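Local atomic coordinates of CCMAN5 (Cellulosimicrobium cellulans, PDB entry 2XSG), a protein that hydrolyses alpha-mannosides as a calcium-containing family 92 glycosidase, and probably helps expose mannose-6-phosphate on phosphorylated yeast-type glycans. Residues Ala364-Ala369 and Thr697-Asp702; Ala672-Leu677 and Pro692-Thr697; Ser705-Thr710 and Ala745-Arg750; Gly732-Asp737 and Ser756-Asp761. One frame throughout, in Å; residues are numbered along the deposited sequence.

In the fold
From the N terminus, helix 353-366 turns into helix 368-387 at Ala364-Ala369, and contact 1 pins this corner to strand 696-700 and the turn after it, closing a loop of more than 300 residues. Contact 2 is nested inside that loop: the end of helix 665-675 is fastened to the chain that leads into the same strand, and Thr697 belongs to both contacts. After contact 1 has closed, contact 3 pairs strand 706-712, the sheet neighbour of 696-700, with strand 746-752. Contact 4 crosses it along the chain, because Gly732-Asp737 lies within the loop of contact 3 while Ser756-Asp761 lies beyond it. Phe749 touches Trp758, joining contacts 3 and 4.

Contact 1 (Ala364-Ala369 and Thr697-Asp702); sequences AYIDPA and TTITYD
Ile366 and Ile699 approach to 6.6 Å between their CA atoms where the kink between helices 353-366 and 368-387 rests on strand 696-700 and the turn that follows. The one direct hydrogen bond is made by a side chain: Tyr701 OH donates to Tyr365 O at 2.9 Å, in the carbonyl plane and at a C=O...O angle of 148°. That carbonyl oxygen also lies in the plane of the Tyr701 ring, at its edge. With CG beside its own backbone N (chi1 -58°), the tyrosine reaches the helix end, where Pro368 crosses it at about a right angle, CD 3.8 Å from Tyr701 CD1. Ile699 uses both branches: its CD1 packs 3.7 Å from Tyr365 CD1, the two side chains crossing at about a right angle, while its CG2 meets Tyr365 O at 3.6 Å. The more polar flank is bridged by water. One molecule donates to both Ile366 O and Thr700 O; another links Asp367 OD1, Ala369 N and Asp702 OD2. Asp367 OD1 and Asp702 OD2 stand 4.7 Å apart; their repulsion, if both are ionised, is probably eased by that water and by Arg292, in a salt bridge with Asp702 OD1. Asp367 is the N-cap of the second helix, OD1 taking a weak hydrogen bond from Leu370 N; the helix-to-helix corner lies against a beta-sheet, consistent with the helical barrel of six-hairpin glycosidases.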
loop_
_atom_site.group_PDB
_atom_site.type_symbol
_atom_site.label_atom_id
_atom_site.label_comp_id
_atom_site.label_asym_id
_atom_site.label_seq_id
_atom_site.Cartn_x
_atom_site.Cartn_y
_atom_site.Cartn_z
ATOM N N ALA A 364 1.377 -13.494 0.823
ATOM C CA ALA A 364 1.833 -14.874 1.081
ATOM C C ALA A 364 1.115 -15.938 0.241
ATOM O O ALA A 364 1.754 -16.870 -0.242
ATOM C CB ALA A 364 1.746 -15.222 2.562
ATOM N N TYR A 365 -0.194 -15.810 0.037
ATOM C CA TYR A 365 -0.874 -16.857 -0.742
ATOM C C TYR A 365 -1.010 -16.570 -2.245
ATOM O O TYR A 365 -1.420 -17.447 -3.018
ATOM C CB TYR A 365 -2.167 -17.360 -0.066
ATOM C CG TYR A 365 -3.403 -16.477 -0.117
ATOM C CD1 TYR A 365 -4.010 -16.160 -1.324
ATOM C CD2 TYR A 365 -4.014 -16.033 1.065
ATOM C CE1 TYR A 365 -5.171 -15.383 -1.363
ATOM C CE2 TYR A 365 -5.173 -15.277 1.044
ATOM C CZ TYR A 365 -5.747 -14.947 -0.188
ATOM O OH TYR A 365 -6.899 -14.189 -0.233
ATOM N N ILE A 366 -0.622 -15.364 -2.665
ATOM C CA ILE A 366 -0.660 -15.014 -4.084
ATOM C C ILE A 366 0.721 -15.153 -4.749
ATOM O O ILE A 366 0.818 -15.685 -5.859
ATOM C CB ILE A 366 -1.326 -13.640 -4.321
ATOM C CG1 ILE A 366 -2.841 -13.783 -4.082
ATOM C CG2 ILE A 366 -1.087 -13.143 -5.765
ATOM C CD1 ILE A 366 -3.581 -12.495 -3.960
ATOM N N ASP A 367 1.770 -14.709 -4.049
ATOM C CA ASP A 367 3.145 -14.794 -4.532
ATOM C C ASP A 367 4.080 -15.138 -3.369
ATOM O O ASP A 367 4.729 -14.250 -2.798
ATOM C CB ASP A 367 3.556 -13.480 -5.201
ATOM C CG ASP A 367 4.865 -13.590 -5.971
ATOM O OD1 ASP A 367 5.636 -14.557 -5.772
ATOM O OD2 ASP A 367 5.119 -12.688 -6.791
ATOM N N PRO A 368 4.131 -16.435 -2.992
ATOM C CA PRO A 368 4.898 -16.833 -1.795
ATOM C C PRO A 368 6.381 -16.410 -1.816
ATOM O O PRO A 368 6.904 -15.962 -0.778
ATOM C CB PRO A 368 4.741 -18.365 -1.773
ATOM C CG PRO A 368 3.440 -18.614 -2.476
ATOM C CD PRO A 368 3.411 -17.576 -3.588
ATOM N N ALA A 369 7.034 -16.523 -2.983
ATOM C CA ALA A 369 8.463 -16.184 -3.134
ATOM C C ALA A 369 8.724 -14.703 -2.896
ATOM O O ALA A 369 9.718 -14.334 -2.271
ATOM C CB ALA A 369 8.969 -16.565 -4.524
ATOM N N THR A 697 -11.691 -19.139 -9.384
ATOM C CA THR A 697 -10.476 -18.339 -9.202
ATOM C C THR A 697 -9.283 -19.290 -8.963
ATOM O O THR A 697 -9.330 -20.105 -8.040
ATOM C CB THR A 697 -10.655 -17.318 -8.067
ATOM O OG1 THR A 697 -11.617 -16.327 -8.472
ATOM C CG2 THR A 697 -9.338 -16.651 -7.707
ATOM N N THR A 698 -8.261 -19.210 -9.823
ATOM C CA THR A 698 -7.095 -20.116 -9.789
ATOM C C THR A 698 -5.805 -19.338 -9.527
ATOM O O THR A 698 -5.431 -18.443 -10.295
ATOM C CB THR A 698 -6.944 -20.920 -11.130
ATOM O OG1 THR A 698 -8.136 -21.678 -11.382
ATOM C CG2 THR A 698 -5.755 -21.868 -11.090
ATOM N N ILE A 699 -5.126 -19.690 -8.444
ATOM C CA ILE A 699 -3.807 -19.146 -8.156
ATOM C C ILE A 699 -2.767 -20.189 -8.541
ATOM O O ILE A 699 -2.725 -21.269 -7.948
ATOM C CB ILE A 699 -3.641 -18.742 -6.667
ATOM C CG1 ILE A 699 -4.763 -17.777 -6.237
ATOM C CG2 ILE A 699 -2.234 -18.128 -6.441
ATOM C CD1 ILE A 699 -4.855 -17.543 -4.667
ATOM N N THR A 700 -1.952 -19.863 -9.550
ATOM C CA THR A 700 -0.895 -20.754 -10.050
ATOM C C THR A 700 0.447 -20.379 -9.429
ATOM O O THR A 700 0.877 -19.230 -9.523
ATOM C CB THR A 700 -0.811 -20.700 -11.587
ATOM O OG1 THR A 700 -2.122 -20.929 -12.142
ATOM C CG2 THR A 700 0.179 -21.729 -12.129
ATOM N N TYR A 701 1.069 -21.343 -8.754
ATOM C CA TYR A 701 2.362 -21.144 -8.102
ATOM C C TYR A 701 3.539 -21.427 -9.043
ATOM O O TYR A 701 3.354 -21.973 -10.129
ATOM C CB TYR A 701 2.428 -21.954 -6.795
ATOM C CG TYR A 701 1.305 -21.521 -5.887
ATOM C CD1 TYR A 701 1.292 -20.239 -5.352
ATOM C CD2 TYR A 701 0.206 -22.359 -5.637
ATOM C CE1 TYR A 701 0.254 -19.815 -4.547
ATOM C CE2 TYR A 701 -0.845 -21.945 -4.833
ATOM C CZ TYR A 701 -0.811 -20.668 -4.291
ATOM O OH TYR A 701 -1.830 -20.228 -3.506
ATOM N N ASP A 702 4.741 -21.039 -8.629
ATOM C CA ASP A 702 5.916 -21.097 -9.500
ATOM C C ASP A 702 6.213 -22.489 -10.052
ATOM O O ASP A 702 6.769 -22.599 -11.132
ATOM C CB ASP A 702 7.147 -20.496 -8.805
ATOM C CG ASP A 702 6.974 -18.995 -8.516
ATOM O OD1 ASP A 702 6.223 -18.334 -9.266
ATOM O OD2 ASP A 702 7.573 -18.478 -7.543
HETATM O O HOH W 1 1.938 -17.478 -7.597
HETATM O O HOH W 2 5.800 -17.096 -5.910
#

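Contact 2 (Ala672-Leu677 and Pro692-Thr697)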
loop_
_atom_site.group_PDB
_atom_site.type_symbol
_atom_site.label_atom_id
_atom_site.label_comp_id
_atom_site.label_asym_id
_atom_site.label_seq_id
_atom_site.Cartn_x
_atom_site.Cartn_y
_atom_site.Cartn_z
ATOM N N ALA A 672 -8.323 -10.118 -1.541
ATOM C CA ALA A 672 -8.595 -11.156 -0.536
ATOM C C ALA A 672 -10.091 -11.481 -0.443
ATOM O O ALA A 672 -10.487 -12.662 -0.362
ATOM C CB ALA A 672 -8.056 -10.718 0.828
ATOM N N ALA A 673 -10.916 -10.435 -0.455
ATOM C CA ALA A 673 -12.368 -10.608 -0.421
ATOM C C ALA A 673 -12.841 -11.380 -1.655
ATOM O O ALA A 673 -13.679 -12.282 -1.536
ATOM C CB ALA A 673 -13.062 -9.266 -0.327
ATOM N N ALA A 674 -12.260 -11.047 -2.817
ATOM C CA ALA A 674 -12.622 -11.665 -4.107
ATOM C C ALA A 674 -12.282 -13.140 -4.132
ATOM O O ALA A 674 -13.096 -13.948 -4.589
ATOM C CB ALA A 674 -11.952 -10.961 -5.270
ATOM N N VAL A 675 -11.087 -13.484 -3.653
ATOM C CA VAL A 675 -10.701 -14.893 -3.489
ATOM C C VAL A 675 -11.606 -15.545 -2.434
ATOM O O VAL A 675 -12.062 -16.688 -2.603
ATOM C CB VAL A 675 -9.213 -15.030 -3.096
ATOM C CG1 VAL A 675 -8.836 -16.499 -2.737
ATOM C CG2 VAL A 675 -8.330 -14.512 -4.216
ATOM N N GLY A 676 -11.865 -14.797 -1.357
ATOM C CA GLY A 676 -12.733 -15.253 -0.300
ATOM C C GLY A 676 -12.009 -15.745 0.936
ATOM O O GLY A 676 -12.625 -16.417 1.775
ATOM N N LEU A 677 -10.712 -15.426 1.034
ATOM C CA LEU A 677 -9.883 -15.813 2.166
ATOM C C LEU A 677 -9.218 -14.596 2.779
ATOM O O LEU A 677 -8.397 -13.927 2.135
ATOM C CB LEU A 677 -8.806 -16.824 1.746
ATOM C CG LEU A 677 -9.299 -18.165 1.211
ATOM C CD1 LEU A 677 -8.097 -18.877 0.641
ATOM C CD2 LEU A 677 -10.003 -19.004 2.280
ATOM N N PRO A 692 -16.568 -15.753 -1.850
ATOM C CA PRO A 692 -15.834 -15.674 -3.121
ATOM C C PRO A 692 -16.700 -15.070 -4.226
ATOM O O PRO A 692 -17.856 -15.481 -4.388
ATOM C CB PRO A 692 -15.490 -17.137 -3.460
ATOM C CG PRO A 692 -15.796 -17.947 -2.258
ATOM C CD PRO A 692 -16.531 -17.099 -1.240
ATOM N N PHE A 693 -16.142 -14.116 -4.976
ATOM C CA PHE A 693 -16.907 -13.355 -5.976
ATOM C C PHE A 693 -17.152 -14.106 -7.268
ATOM O O PHE A 693 -18.152 -13.863 -7.926
ATOM C CB PHE A 693 -16.203 -12.052 -6.400
ATOM C CG PHE A 693 -15.897 -11.089 -5.287
ATOM C CD1 PHE A 693 -16.305 -11.318 -3.975
ATOM C CD2 PHE A 693 -15.232 -9.903 -5.589
ATOM C CE1 PHE A 693 -16.013 -10.408 -2.983
ATOM C CE2 PHE A 693 -14.926 -8.987 -4.601
ATOM C CZ PHE A 693 -15.322 -9.235 -3.292
ATOM N N PHE A 694 -16.216 -14.968 -7.654
ATOM C CA PHE A 694 -16.181 -15.490 -9.025
ATOM C C PHE A 694 -16.459 -16.984 -9.120
ATOM O O PHE A 694 -16.211 -17.737 -8.172
ATOM C CB PHE A 694 -14.840 -15.150 -9.682
ATOM C CG PHE A 694 -14.508 -13.674 -9.651
ATOM C CD1 PHE A 694 -15.304 -12.752 -10.308
ATOM C CD2 PHE A 694 -13.403 -13.211 -8.962
ATOM C CE1 PHE A 694 -14.995 -11.384 -10.275
ATOM C CE2 PHE A 694 -13.090 -11.848 -8.924
ATOM C CZ PHE A 694 -13.878 -10.943 -9.585
ATOM N N ASP A 695 -16.976 -17.401 -10.273
ATOM C CA ASP A 695 -17.297 -18.807 -10.524
ATOM C C ASP A 695 -16.088 -19.708 -10.299
ATOM O O ASP A 695 -16.215 -20.769 -9.706
ATOM C CB ASP A 695 -17.844 -18.996 -11.944
ATOM C CG ASP A 695 -19.091 -18.194 -12.184
ATOM O OD1 ASP A 695 -19.018 -16.958 -12.013
ATOM O OD2 ASP A 695 -20.139 -18.796 -12.524
ATOM N N SER A 696 -14.927 -19.272 -10.781
ATOM C CA SER A 696 -13.670 -19.964 -10.539
ATOM C C SER A 696 -12.552 -18.929 -10.379
ATOM O O SER A 696 -12.494 -17.949 -11.138
ATOM C CB SER A 696 -13.349 -20.921 -11.700
ATOM O OG SER A 696 -12.106 -21.588 -11.489
ATOM N N THR A 697 -11.691 -19.139 -9.384
ATOM C CA THR A 697 -10.476 -18.339 -9.202
ATOM C C THR A 697 -9.283 -19.290 -8.963
ATOM O O THR A 697 -9.330 -20.105 -8.040
ATOM C CB THR A 697 -10.655 -17.318 -8.067
ATOM O OG1 THR A 697 -11.617 -16.327 -8.472
ATOM C CG2 THR A 697 -9.338 -16.651 -7.707
HETATM O O HOH W 3 -13.449 -16.037 -6.495
#
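Ala674, in the last turn of helix 665-675, is roofed by the ring of Phe693 within the Schellman motif that ends the helix, Gly676 being its positive-phi C-prime residue. This is the tight part of the contact. Ala674 CA sits 3.4 Å from the centroid of the Phe693 ring and only 7° off its normal, a CH-pi contact over the centre of one face. Ala674 CB meets the same ring at CD2, 3.5 Å away, and Ala673 CB reaches CZ at 3.7 Å. CG of Phe693 lies beside the backbone N (chi1 -58°), which folds the ring back over the helix while that N-H donates to Ala674 O at 3.1 Å with an N-H...O angle of 167°. Replacing Phe693 by an alanine, which removes the ring, would probably open a gap over Ala674 and deprive Tyr615 of one of the side chains it packs on. Toward strand 696-700 the fit is looser: Phe694 CE2 touches Ala674 CB at 3.9 Å, and Val675 CG2 stands 4.2 Å from Thr697 CG2. Here the two segments are spanned by a water, although every residue that touches is buried. It donates to Ala674 O, giving that oxygen a second hydrogen-bond partner beside Phe693 N, accepts from Phe694 N, and lies 2.7 Å from Thr697 OG1.

Contact 3 (Ser705-Thr710 and Ala745-Arg750); sequences SAFTVT and ADLAFR
Phe707, Leu747, Val709 and Phe749 form a continuous apolar row along one face of two paired strands. Phe707 has CG anti to its backbone N (chi1 174°), which lays the ring toward the neighbouring strand. There Leu747 CD2 meets its edge at CZ, 4.1 Å away. Val709 CG2 wedges between the next two side chains, 3.9 Å from Leu747 CD2 and 3.7 Å from Phe749 CE2, approaching the Phe749 ring edge-on, near its plane. Val741 and Tyr701 also press on Phe707, while Pro692 and strand 720-726 pack on Phe749. The opposite face is more polar. Thr708 and Asp746 lie side by side and point the same way, and a water lies between them, 2.9 Å from Thr708 OG1 and 2.7 Å from Asp746 OD2, also near Ala706 O. Further along, Thr710 OG1 sits between its own backbone N and carbonyl carbon (chi1 45°) and rests 3.3 Å from Ala748 CB. Thr708 and Thr710 each give an N-H to the other strand, to Ala745 O and Leu747 O, and each accept one back, from Leu747 N and Phe749 N. This is the staggered hydrogen bonding of parallel strands; the axes of 706-710 and 746-750 differ by only 4° and approach to 4.6 Å. Strands 706-712 and 746-752 are the single parallel pair of a six-stranded mixed sheet.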
loop_
_atom_site.group_PDB
_atom_site.type_symbol
_atom_site.label_atom_id
_atom_site.label_comp_id
_atom_site.label_asym_id
_atom_site.label_seq_id
_atom_site.Cartn_x
_atom_site.Cartn_y
_atom_site.Cartn_z
ATOM N N SER A 705 1.810 -26.015 -9.890
ATOM C CA SER A 705 0.655 -26.390 -9.069
ATOM C C SER A 705 -0.247 -25.154 -8.883
ATOM O O SER A 705 0.192 -24.016 -9.131
ATOM C CB SER A 705 1.090 -26.952 -7.715
ATOM O OG SER A 705 1.513 -25.919 -6.841
ATOM N N ALA A 706 -1.493 -25.371 -8.468
ATOM C CA ALA A 706 -2.486 -24.289 -8.402
ATOM C C ALA A 706 -3.497 -24.467 -7.275
ATOM O O ALA A 706 -3.943 -25.589 -7.026
ATOM C CB ALA A 706 -3.228 -24.174 -9.738
ATOM N N PHE A 707 -3.855 -23.371 -6.604
ATOM C CA PHE A 707 -4.998 -23.371 -5.681
ATOM C C PHE A 707 -6.245 -22.974 -6.461
ATOM O O PHE A 707 -6.245 -21.986 -7.193
ATOM C CB PHE A 707 -4.779 -22.407 -4.515
ATOM C CG PHE A 707 -5.976 -22.259 -3.605
ATOM C CD1 PHE A 707 -6.317 -23.274 -2.704
ATOM C CD2 PHE A 707 -6.757 -21.103 -3.645
ATOM C CE1 PHE A 707 -7.412 -23.130 -1.848
ATOM C CE2 PHE A 707 -7.861 -20.953 -2.803
ATOM C CZ PHE A 707 -8.191 -21.970 -1.898
ATOM N N THR A 708 -7.303 -23.755 -6.328
ATOM C CA THR A 708 -8.514 -23.426 -7.056
ATOM C C THR A 708 -9.659 -23.300 -6.080
ATOM O O THR A 708 -9.965 -24.235 -5.341
ATOM C CB THR A 708 -8.797 -24.457 -8.180
ATOM O OG1 THR A 708 -7.586 -24.705 -8.898
ATOM C CG2 THR A 708 -9.845 -23.942 -9.162
ATOM N N VAL A 709 -10.264 -22.120 -6.050
ATOM C CA VAL A 709 -11.478 -21.917 -5.288
ATOM C C VAL A 709 -12.610 -21.661 -6.273
ATOM O O VAL A 709 -12.522 -20.759 -7.110
ATOM C CB VAL A 709 -11.335 -20.804 -4.209
ATOM C CG1 VAL A 709 -11.016 -19.425 -4.820
ATOM C CG2 VAL A 709 -12.599 -20.724 -3.333
ATOM N N THR A 710 -13.649 -22.490 -6.200
ATOM C CA THR A 710 -14.843 -22.303 -7.036
ATOM C C THR A 710 -16.071 -21.922 -6.211
ATOM O O THR A 710 -16.200 -22.296 -5.036
ATOM C CB THR A 710 -15.185 -23.559 -7.875
ATOM O OG1 THR A 710 -15.095 -24.724 -7.046
ATOM C CG2 THR A 710 -14.245 -23.687 -9.064
ATOM N N ALA A 745 -4.876 -26.981 -3.125
ATOM C CA ALA A 745 -6.166 -27.603 -2.845
ATOM C C ALA A 745 -7.293 -27.143 -3.796
ATOM O O ALA A 745 -7.190 -26.092 -4.442
ATOM C CB ALA A 745 -6.562 -27.352 -1.398
ATOM N N ASP A 746 -8.350 -27.956 -3.882
ATOM C CA ASP A 746 -9.574 -27.592 -4.582
ATOM C C ASP A 746 -10.641 -27.286 -3.549
ATOM O O ASP A 746 -11.204 -28.204 -2.937
ATOM C CB ASP A 746 -10.078 -28.736 -5.478
ATOM C CG ASP A 746 -9.174 -28.994 -6.659
ATOM O OD1 ASP A 746 -8.586 -30.082 -6.708
ATOM O OD2 ASP A 746 -9.051 -28.119 -7.533
ATOM N N LEU A 747 -10.914 -26.003 -3.348
ATOM C CA LEU A 747 -11.967 -25.578 -2.424
ATOM C C LEU A 747 -13.179 -25.180 -3.262
ATOM O O LEU A 747 -13.134 -24.211 -4.016
ATOM C CB LEU A 747 -11.478 -24.420 -1.555
ATOM C CG LEU A 747 -12.397 -23.775 -0.502
ATOM C CD1 LEU A 747 -12.718 -24.751 0.618
ATOM C CD2 LEU A 747 -11.736 -22.533 0.066
ATOM N N ALA A 748 -14.251 -25.958 -3.147
ATOM C CA ALA A 748 -15.434 -25.767 -3.969
ATOM C C ALA A 748 -16.638 -25.375 -3.131
ATOM O O ALA A 748 -17.086 -26.147 -2.291
ATOM C CB ALA A 748 -15.739 -27.031 -4.753
ATOM N N PHE A 749 -17.172 -24.188 -3.375
ATOM C CA PHE A 749 -18.374 -23.754 -2.680
ATOM C C PHE A 749 -19.628 -23.882 -3.547
ATOM O O PHE A 749 -19.560 -23.720 -4.758
ATOM C CB PHE A 749 -18.227 -22.312 -2.198
ATOM C CG PHE A 749 -17.147 -22.123 -1.185
ATOM C CD1 PHE A 749 -17.305 -22.598 0.117
ATOM C CD2 PHE A 749 -15.973 -21.465 -1.522
ATOM C CE1 PHE A 749 -16.301 -22.424 1.058
ATOM C CE2 PHE A 749 -14.969 -21.294 -0.594
ATOM C CZ PHE A 749 -15.129 -21.764 0.704
ATOM N N ARG A 750 -20.758 -24.182 -2.914
ATOM C CA ARG A 750 -22.067 -24.113 -3.568
ATOM C C ARG A 750 -22.760 -22.858 -3.035
ATOM O O ARG A 750 -22.987 -22.728 -1.829
ATOM C CB ARG A 750 -22.886 -25.382 -3.260
ATOM C CG ARG A 750 -24.204 -25.552 -4.045
ATOM C CD ARG A 750 -24.945 -26.865 -3.655
ATOM N NE ARG A 750 -24.079 -28.047 -3.788
ATOM C CZ ARG A 750 -24.412 -29.303 -3.465
ATOM N NH1 ARG A 750 -25.618 -29.598 -2.973
ATOM N NH2 ARG A 750 -23.521 -30.280 -3.635
HETATM O O HOH W 4 -6.562 -27.020 -7.412
#

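Contact 4 (Gly732-Asp737 and Ser756-Asp761); sequences GNTWVD and SDWGTD
Trp758 and Gly759 meet Gly732-Thr734 in a van der Waals contact without a direct hydrogen bond, where the loop after strand 746-752 folds back over the approach to strand 735-737. The indole spans three residues: NE1 lies 3.8 Å from Gly732 CA, CH2 3.3 Å from Asn733 O, and CZ3 3.6 Å from Thr734 CG2. With CG anti to the backbone N (chi1 176°), it is directed across Gly732-Thr734, and NE1 is bound to the carbonyl O of Phe731. Asn733 O, by contrast, is buried here with no hydrogen-bonding partner. An alanine in place of Trp758 would probably leave Phe731 O without this donor and open a gap between Thr734 and strand 720-726, on which the indole also packs. The tryptophan is presented by a type II beta turn, Asp757-Thr760, overlapped at its start by an ST turn in which Ser756 OG accepts from Trp758 N. Gly759 occupies the positive-phi position of the beta turn, and its CA packs 3.8 Å from Thr734 CG2, where a CB would clash. The same CA makes a nearly straight CA-H...O contact with Gly732 O at 3.4 Å. Thr760 holds the turn from within, both its OG1 and its N donating to Asp757 O. On the more exposed side a water donates to Gly732 O at 2.7 Å and accepts from Asp761 N.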
loop_
_atom_site.group_PDB
_atom_site.type_symbol
_atom_site.label_atom_id
_atom_site.label_comp_id
_atom_site.label_asym_id
_atom_site.label_seq_id
_atom_site.Cartn_x
_atom_site.Cartn_y
_atom_site.Cartn_z
ATOM N N GLY A 732 -16.638 -28.225 6.439
ATOM C CA GLY A 732 -17.544 -27.432 7.260
ATOM C C GLY A 732 -16.889 -26.404 8.163
ATOM O O GLY A 732 -17.529 -25.913 9.096
ATOM N N ASN A 733 -15.617 -26.093 7.913
ATOM C CA ASN A 733 -14.920 -25.058 8.676
ATOM C C ASN A 733 -14.981 -23.737 7.929
ATOM O O ASN A 733 -15.019 -23.725 6.703
ATOM C CB ASN A 733 -13.457 -25.445 8.956
ATOM C CG ASN A 733 -13.326 -26.643 9.888
ATOM O OD1 ASN A 733 -14.277 -27.063 10.540
ATOM N ND2 ASN A 733 -12.136 -27.197 9.941
ATOM N N THR A 734 -14.986 -22.636 8.674
ATOM C CA THR A 734 -15.075 -21.293 8.106
ATOM C C THR A 734 -13.695 -20.599 8.071
ATOM O O THR A 734 -13.596 -19.378 7.934
ATOM C CB THR A 734 -16.137 -20.451 8.841
ATOM O OG1 THR A 734 -15.973 -20.597 10.260
ATOM C CG2 THR A 734 -17.567 -20.913 8.437
ATOM N N TRP A 735 -12.646 -21.416 8.190
ATOM C CA TRP A 735 -11.252 -20.987 8.067
ATOM C C TRP A 735 -10.458 -22.091 7.373
ATOM O O TRP A 735 -10.799 -23.278 7.476
ATOM C CB TRP A 735 -10.643 -20.704 9.447
ATOM C CG TRP A 735 -10.624 -21.904 10.374
ATOM C CD1 TRP A 735 -11.600 -22.269 11.265
ATOM C CD2 TRP A 735 -9.583 -22.894 10.492
ATOM N NE1 TRP A 735 -11.231 -23.418 11.928
ATOM C CE2 TRP A 735 -10.004 -23.828 11.469
ATOM C CE3 TRP A 735 -8.340 -23.087 9.860
ATOM C CZ2 TRP A 735 -9.218 -24.937 11.845
ATOM C CZ3 TRP A 735 -7.557 -24.184 10.234
ATOM C CH2 TRP A 735 -8.009 -25.102 11.211
ATOM N N VAL A 736 -9.405 -21.708 6.660
ATOM C CA VAL A 736 -8.496 -22.684 6.078
ATOM C C VAL A 736 -7.048 -22.323 6.420
ATOM O O VAL A 736 -6.715 -21.139 6.615
ATOM C CB VAL A 736 -8.649 -22.826 4.527
ATOM C CG1 VAL A 736 -10.111 -22.751 4.089
ATOM C CG2 VAL A 736 -7.863 -21.758 3.825
ATOM N N ASP A 737 -6.189 -23.340 6.479
ATOM C CA ASP A 737 -4.777 -23.112 6.740
ATOM C C ASP A 737 -4.043 -22.696 5.481
ATOM O O ASP A 737 -4.375 -23.152 4.374
ATOM C CB ASP A 737 -4.109 -24.337 7.336
ATOM C CG ASP A 737 -2.878 -23.972 8.148
ATOM O OD1 ASP A 737 -1.744 -24.222 7.650
ATOM O OD2 ASP A 737 -3.063 -23.390 9.255
ATOM N N SER A 756 -27.558 -19.812 4.859
ATOM C CA SER A 756 -27.643 -21.203 5.301
ATOM C C SER A 756 -26.918 -21.355 6.640
ATOM O O SER A 756 -26.248 -20.417 7.104
ATOM C CB SER A 756 -27.043 -22.141 4.245
ATOM O OG SER A 756 -25.641 -22.263 4.407
ATOM N N ASP A 757 -27.042 -22.533 7.250
ATOM C CA ASP A 757 -26.310 -22.854 8.469
ATOM C C ASP A 757 -24.957 -23.555 8.185
ATOM O O ASP A 757 -24.336 -24.109 9.103
ATOM C CB ASP A 757 -27.201 -23.673 9.437
ATOM C CG ASP A 757 -27.638 -25.019 8.857
ATOM O OD1 ASP A 757 -27.230 -25.379 7.723
ATOM O OD2 ASP A 757 -28.402 -25.738 9.545
ATOM N N TRP A 758 -24.490 -23.520 6.934
ATOM C CA TRP A 758 -23.135 -24.024 6.623
ATOM C C TRP A 758 -22.097 -23.355 7.514
ATOM O O TRP A 758 -22.135 -22.144 7.708
ATOM C CB TRP A 758 -22.722 -23.793 5.157
ATOM C CG TRP A 758 -21.295 -24.238 4.929
ATOM C CD1 TRP A 758 -20.865 -25.526 4.724
ATOM C CD2 TRP A 758 -20.104 -23.421 4.954
ATOM N NE1 TRP A 758 -19.501 -25.555 4.590
ATOM C CE2 TRP A 758 -19.004 -24.282 4.721
ATOM C CE3 TRP A 758 -19.865 -22.048 5.123
ATOM C CZ2 TRP A 758 -17.677 -23.820 4.666
ATOM C CZ3 TRP A 758 -18.540 -21.579 5.059
ATOM C CH2 TRP A 758 -17.461 -22.474 4.831
ATOM N N GLY A 759 -21.184 -24.155 8.050
ATOM C CA GLY A 759 -20.082 -23.665 8.869
ATOM C C GLY A 759 -20.379 -23.343 10.323
ATOM O O GLY A 759 -19.482 -22.930 11.050
ATOM N N THR A 760 -21.630 -23.510 10.749
ATOM C CA THR A 760 -22.018 -23.187 12.122
ATOM C C THR A 760 -21.598 -24.264 13.111
ATOM O O THR A 760 -21.872 -24.129 14.305
ATOM C CB THR A 760 -23.537 -22.960 12.279
ATOM O OG1 THR A 760 -24.247 -24.099 11.782
ATOM C CG2 THR A 760 -23.985 -21.710 11.535
ATOM N N ASP A 761 -20.973 -25.336 12.616
ATOM C CA ASP A 761 -20.332 -26.333 13.470
ATOM C C ASP A 761 -18.837 -26.395 13.187
ATOM O O ASP A 761 -18.226 -27.464 13.257
ATOM C CB ASP A 761 -20.971 -27.718 13.285
ATOM C CG ASP A 761 -22.337 -27.809 13.910
ATOM O OD1 ASP A 761 -22.500 -27.386 15.073
ATOM O OD2 ASP A 761 -23.264 -28.292 13.240
HETATM O O HOH W 5 -19.960 -26.764 10.000
#